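Local coordinates for protein Per a 4 allergen (Periplaneta americana, PDB 3EBW) that is a cockroach allergen recognised by IgE and, as a lipocalin-type beta barrel, probably carries a small hydrophobic ligand in nature, at residues V19-N30 against H119-F130. Numbering follows the deposited sequence.
Sequences VGTWYELFRTPN and HLYWIASHETSF. Unlike the reference sequence in segment 119-130: E127 (reference Gly).
Y23 and S125 exchange backbone hydrogen bonds in both directions: Y23 N donates to S125 O, and S125 N reaches Y23 O at 2.9 Å. The neighbouring pair, E24 with A124, is non-hydrogen-bonded. Beyond it L25 and F26 both face I123 in a classic beta bulge, where I123 O accepts from L25 N at 3.0 Å and, more weakly, from F26 N, while I123 N returns a bond to F26 O. At the far end threonine supplies what the backbone alone would not: T28 N donates to Y121 O, and T28 OG1 accepts from Y121 N at 3.0 Å in a nearly straight bond (169°). Having OG1 anti to the carbonyl carbon (chi1 -79°) brings the hydroxyl to that N-H and leaves CG2 to pack on L120 CD1. Strands 20-27 and 119-125 are the first and last of the main lipocalin barrel, and their antiparallel pairing closes it; the short strand 153-154 adds to 20-27 after helix 132-142, which packs outside against F26, I123 and F130. On that side L25 CD1 sits over the centre of the F130 ring, 3.9 Å from its centroid, a CH-pi contact suited to a branched aliphatic tip. The other face carries E24, R27 and W122; R27 extends from the strand to a salt bridge with E153, and its NH2 is bonded to F36 O. W22 NE1 is satisfied by Y18 O, while H126 NE2 lies over one face of its indole, toward the rim, the two rings meeting obliquely with planes 37° apart. Histidine suits this spot because each nitrogen lies near a carbonyl, T21 O for ND1 (a weak bond at 3.0 Å) and Y102 O for NE2 (also weak); a neutral ring could donate to only one, so both would be served at once only if it were protonated. S125 OG, bonded to T104 O, also accepts from E127 N, an ST turn that starts the loop leading to F130.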
loop_
_atom_site.group_PDB
_atom_site.type_symbol
_atom_site.label_atom_id
_atom_site.label_comp_id
_atom_site.label_asym_id
_atom_site.label_seq_id
_atom_site.Cartn_x
_atom_site.Cartn_y
_atom_site.Cartn_z
ATOM N N VAL A 19 -19.256 -17.412 -11.795
ATOM C CA VAL A 19 -20.337 -17.309 -10.834
ATOM C C VAL A 19 -19.838 -17.756 -9.465
ATOM O O VAL A 19 -18.875 -18.514 -9.368
ATOM C CB VAL A 19 -21.555 -18.175 -11.287
ATOM C CG1 VAL A 19 -22.267 -18.785 -10.084
ATOM C CG2 VAL A 19 -22.538 -17.305 -12.082
ATOM N N GLY A 20 -20.477 -17.267 -8.409
ATOM C CA GLY A 20 -20.061 -17.659 -7.078
ATOM C C GLY A 20 -19.535 -16.566 -6.150
ATOM O O GLY A 20 -19.724 -15.369 -6.384
ATOM N N THR A 21 -18.874 -17.004 -5.076
ATOM C CA THR A 21 -18.330 -16.107 -4.063
ATOM C C THR A 21 -16.821 -16.137 -4.028
ATOM O O THR A 21 -16.212 -17.153 -3.694
ATOM C CB THR A 21 -18.857 -16.469 -2.672
ATOM O OG1 THR A 21 -20.272 -16.254 -2.642
ATOM C CG2 THR A 21 -18.198 -15.606 -1.603
ATOM N N TRP A 22 -16.223 -15.006 -4.383
ATOM C CA TRP A 22 -14.783 -14.896 -4.385
ATOM C C TRP A 22 -14.287 -14.010 -3.241
ATOM O O TRP A 22 -14.644 -12.837 -3.149
ATOM C CB TRP A 22 -14.302 -14.330 -5.716
ATOM C CG TRP A 22 -14.518 -15.216 -6.881
ATOM C CD1 TRP A 22 -15.603 -15.230 -7.710
ATOM C CD2 TRP A 22 -13.642 -16.252 -7.349
ATOM N NE1 TRP A 22 -15.456 -16.208 -8.665
ATOM C CE2 TRP A 22 -14.264 -16.851 -8.468
ATOM C CE3 TRP A 22 -12.389 -16.733 -6.933
ATOM C CZ2 TRP A 22 -13.687 -17.907 -9.170
ATOM C CZ3 TRP A 22 -11.812 -17.791 -7.636
ATOM C CH2 TRP A 22 -12.464 -18.363 -8.743
ATOM N N TYR A 23 -13.477 -14.578 -2.358
ATOM C CA TYR A 23 -12.923 -13.804 -1.255
ATOM C C TYR A 23 -11.637 -13.108 -1.713
ATOM O O TYR A 23 -10.793 -13.704 -2.387
ATOM C CB TYR A 23 -12.624 -14.706 -0.045
ATOM C CG TYR A 23 -13.856 -15.345 0.561
ATOM C CD1 TYR A 23 -14.874 -14.574 1.112
ATOM C CD2 TYR A 23 -14.025 -16.727 0.531
ATOM C CE1 TYR A 23 -16.028 -15.175 1.606
ATOM C CE2 TYR A 23 -15.177 -17.329 1.023
ATOM C CZ TYR A 23 -16.163 -16.555 1.550
ATOM O OH TYR A 23 -17.295 -17.176 1.996
ATOM N N GLU A 24 -11.502 -11.838 -1.360
ATOM C CA GLU A 24 -10.311 -11.088 -1.738
ATOM C C GLU A 24 -9.207 -11.406 -0.728
ATOM O O GLU A 24 -9.261 -10.961 0.404
ATOM C CB GLU A 24 -10.627 -9.592 -1.757
ATOM C CG GLU A 24 -9.458 -8.711 -2.105
ATOM C CD GLU A 24 -9.902 -7.324 -2.544
ATOM O OE1 GLU A 24 -9.057 -6.408 -2.573
ATOM O OE2 GLU A 24 -11.102 -7.151 -2.865
ATOM N N LEU A 25 -8.217 -12.194 -1.132
ATOM C CA LEU A 25 -7.157 -12.572 -0.212
ATOM C C LEU A 25 -5.925 -11.683 -0.195
ATOM O O LEU A 25 -5.258 -11.580 0.829
ATOM C CB LEU A 25 -6.763 -14.014 -0.457
ATOM C CG LEU A 25 -7.965 -14.952 -0.356
ATOM C CD1 LEU A 25 -7.479 -16.418 -0.358
ATOM C CD2 LEU A 25 -8.782 -14.616 0.896
ATOM N N PHE A 26 -5.604 -11.061 -1.324
ATOM C CA PHE A 26 -4.480 -10.139 -1.389
ATOM C C PHE A 26 -4.917 -9.037 -2.324
ATOM O O PHE A 26 -5.801 -9.252 -3.145
ATOM C CB PHE A 26 -3.237 -10.811 -1.944
ATOM C CG PHE A 26 -2.800 -11.983 -1.158
ATOM C CD1 PHE A 26 -3.502 -13.169 -1.222
ATOM C CD2 PHE A 26 -1.688 -11.907 -0.341
ATOM C CE1 PHE A 26 -3.096 -14.270 -0.478
ATOM C CE2 PHE A 26 -1.276 -12.994 0.403
ATOM C CZ PHE A 26 -1.975 -14.178 0.340
ATOM N N ARG A 27 -4.310 -7.865 -2.204
ATOM C CA ARG A 27 -4.670 -6.748 -3.061
ATOM C C ARG A 27 -3.537 -5.745 -3.099
ATOM O O ARG A 27 -2.734 -5.672 -2.171
ATOM C CB ARG A 27 -5.906 -6.028 -2.523
ATOM C CG ARG A 27 -5.623 -5.269 -1.228
ATOM C CD ARG A 27 -6.693 -4.267 -0.853
ATOM N NE ARG A 27 -7.630 -4.799 0.134
ATOM C CZ ARG A 27 -7.930 -4.202 1.287
ATOM N NH1 ARG A 27 -7.369 -3.046 1.618
ATOM N NH2 ARG A 27 -8.790 -4.770 2.116
ATOM N N THR A 28 -3.472 -4.973 -4.173
ATOM C CA THR A 28 -2.477 -3.929 -4.284
ATOM C C THR A 28 -2.978 -2.909 -3.279
ATOM O O THR A 28 -4.147 -2.527 -3.326
ATOM C CB THR A 28 -2.494 -3.279 -5.683
ATOM O OG1 THR A 28 -1.808 -4.121 -6.612
ATOM C CG2 THR A 28 -1.847 -1.891 -5.651
ATOM N N PRO A 29 -2.122 -2.471 -2.345
ATOM C CA PRO A 29 -2.464 -1.484 -1.313
ATOM C C PRO A 29 -2.945 -0.216 -1.993
ATOM O O PRO A 29 -2.370 0.184 -2.987
ATOM C CB PRO A 29 -1.134 -1.245 -0.612
ATOM C CG PRO A 29 -0.396 -2.510 -0.814
ATOM C CD PRO A 29 -0.715 -2.877 -2.234
ATOM N N ASN A 30 -3.979 0.426 -1.472
ATOM C CA ASN A 30 -4.493 1.658 -2.094
ATOM C C ASN A 30 -5.423 2.362 -1.115
ATOM O O ASN A 30 -5.965 1.724 -0.219
ATOM C CB ASN A 30 -5.294 1.337 -3.364
ATOM C CG ASN A 30 -6.587 0.584 -3.063
ATOM O OD1 ASN A 30 -6.615 -0.641 -2.987
ATOM N ND2 ASN A 30 -7.655 1.329 -2.866
ATOM N N HIS A 119 -2.157 0.976 -11.501
ATOM C CA HIS A 119 -2.828 -0.302 -11.668
ATOM C C HIS A 119 -3.075 -0.975 -10.326
ATOM O O HIS A 119 -2.299 -0.803 -9.385
ATOM C CB HIS A 119 -2.002 -1.228 -12.554
ATOM C CG HIS A 119 -1.908 -0.769 -13.974
ATOM N ND1 HIS A 119 -1.484 -1.590 -14.993
ATOM C CD2 HIS A 119 -2.209 0.424 -14.543
ATOM C CE1 HIS A 119 -1.533 -0.924 -16.134
ATOM N NE2 HIS A 119 -1.971 0.298 -15.889
ATOM N N LEU A 120 -4.151 -1.748 -10.230
ATOM C CA LEU A 120 -4.465 -2.432 -8.981
ATOM C C LEU A 120 -4.706 -3.908 -9.251
ATOM O O LEU A 120 -5.486 -4.252 -10.138
ATOM C CB LEU A 120 -5.728 -1.830 -8.333
ATOM C CG LEU A 120 -5.848 -0.377 -7.838
ATOM C CD1 LEU A 120 -4.817 -0.085 -6.782
ATOM C CD2 LEU A 120 -5.651 0.570 -8.969
ATOM N N TYR A 121 -4.046 -4.788 -8.508
ATOM C CA TYR A 121 -4.295 -6.227 -8.692
ATOM C C TYR A 121 -5.056 -6.765 -7.493
ATOM O O TYR A 121 -4.808 -6.351 -6.377
ATOM C CB TYR A 121 -2.991 -7.021 -8.870
ATOM C CG TYR A 121 -2.279 -6.716 -10.163
ATOM C CD1 TYR A 121 -2.177 -7.677 -11.166
ATOM C CD2 TYR A 121 -1.736 -5.458 -10.391
ATOM C CE1 TYR A 121 -1.554 -7.401 -12.353
ATOM C CE2 TYR A 121 -1.115 -5.166 -11.574
ATOM C CZ TYR A 121 -1.019 -6.144 -12.560
ATOM O OH TYR A 121 -0.348 -5.873 -13.731
ATOM N N TRP A 122 -5.996 -7.674 -7.743
ATOM C CA TRP A 122 -6.802 -8.280 -6.692
ATOM C C TRP A 122 -6.699 -9.796 -6.853
ATOM O O TRP A 122 -7.045 -10.349 -7.890
ATOM C CB TRP A 122 -8.251 -7.798 -6.808
ATOM C CG TRP A 122 -8.444 -6.322 -6.495
ATOM C CD1 TRP A 122 -8.428 -5.743 -5.257
ATOM C CD2 TRP A 122 -8.690 -5.244 -7.428
ATOM N NE1 TRP A 122 -8.648 -4.373 -5.354
ATOM C CE2 TRP A 122 -8.810 -4.047 -6.672
ATOM C CE3 TRP A 122 -8.816 -5.175 -8.813
ATOM C CZ2 TRP A 122 -9.051 -2.808 -7.257
ATOM C CZ3 TRP A 122 -9.054 -3.920 -9.395
ATOM C CH2 TRP A 122 -9.166 -2.759 -8.610
ATOM N N ILE A 123 -6.176 -10.469 -5.840
ATOM C CA ILE A 123 -6.023 -11.920 -5.905
ATOM C C ILE A 123 -7.212 -12.458 -5.137
ATOM O O ILE A 123 -7.463 -12.029 -4.017
ATOM C CB ILE A 123 -4.654 -12.368 -5.265
ATOM C CG1 ILE A 123 -3.479 -11.973 -6.177
ATOM C CG2 ILE A 123 -4.607 -13.865 -5.111
ATOM C CD1 ILE A 123 -3.354 -10.495 -6.438
ATOM N N ALA A 124 -7.961 -13.377 -5.742
ATOM C CA ALA A 124 -9.177 -13.906 -5.107
ATOM C C ALA A 124 -9.335 -15.431 -5.046
ATOM O O ALA A 124 -8.653 -16.171 -5.732
ATOM C CB ALA A 124 -10.402 -13.282 -5.791
ATOM N N SER A 125 -10.255 -15.898 -4.215
ATOM C CA SER A 125 -10.463 -17.328 -4.089
ATOM C C SER A 125 -11.840 -17.694 -3.559
ATOM O O SER A 125 -12.553 -16.847 -3.000
ATOM C CB SER A 125 -9.397 -17.924 -3.174
ATOM O OG SER A 125 -9.638 -19.301 -2.957
ATOM N N HIS A 126 -12.218 -18.961 -3.747
ATOM C CA HIS A 126 -13.507 -19.454 -3.264
ATOM C C HIS A 126 -13.324 -19.841 -1.806
ATOM O O HIS A 126 -14.252 -19.773 -1.008
ATOM C CB HIS A 126 -13.973 -20.657 -4.087
ATOM C CG HIS A 126 -14.623 -20.282 -5.383
ATOM N ND1 HIS A 126 -15.782 -19.540 -5.443
ATOM C CD2 HIS A 126 -14.264 -20.529 -6.665
ATOM C CE1 HIS A 126 -16.110 -19.343 -6.709
ATOM N NE2 HIS A 126 -15.206 -19.933 -7.469
ATOM N N GLU A 127 -12.104 -20.245 -1.479
ATOM C CA GLU A 127 -11.738 -20.608 -0.121
ATOM C C GLU A 127 -11.474 -19.281 0.590
ATOM O O GLU A 127 -11.749 -18.224 0.038
ATOM C CB GLU A 127 -10.461 -21.440 -0.144
ATOM C CG GLU A 127 -10.563 -22.659 -1.021
ATOM C CD GLU A 127 -11.638 -23.601 -0.539
ATOM O OE1 GLU A 127 -11.504 -24.115 0.589
ATOM O OE2 GLU A 127 -12.619 -23.825 -1.279
ATOM N N THR A 128 -10.951 -19.330 1.809
ATOM C CA THR A 128 -10.639 -18.105 2.533
ATOM C C THR A 128 -9.139 -18.016 2.719
ATOM O O THR A 128 -8.675 -17.230 3.528
ATOM C CB THR A 128 -11.272 -18.066 3.919
ATOM O OG1 THR A 128 -11.050 -19.323 4.568
ATOM C CG2 THR A 128 -12.756 -17.758 3.831
ATOM N N SER A 129 -8.386 -18.823 1.968
ATOM C CA SER A 129 -6.918 -18.827 2.053
ATOM C C SER A 129 -6.311 -19.769 1.030
ATOM O O SER A 129 -6.955 -20.710 0.588
ATOM C CB SER A 129 -6.477 -19.261 3.443
ATOM O OG SER A 129 -7.058 -20.511 3.777
ATOM N N PHE A 130 -5.060 -19.533 0.665
ATOM C CA PHE A 130 -4.404 -20.386 -0.320
ATOM C C PHE A 130 -3.530 -21.487 0.279
ATOM O O PHE A 130 -2.847 -21.270 1.271
ATOM C CB PHE A 130 -3.511 -19.547 -1.243
ATOM C CG PHE A 130 -4.258 -18.585 -2.133
ATOM C CD1 PHE A 130 -5.475 -18.935 -2.710
ATOM C CD2 PHE A 130 -3.704 -17.352 -2.445
ATOM C CE1 PHE A 130 -6.116 -18.070 -3.578
ATOM C CE2 PHE A 130 -4.336 -16.499 -3.305
ATOM C CZ PHE A 130 -5.544 -16.853 -3.876
#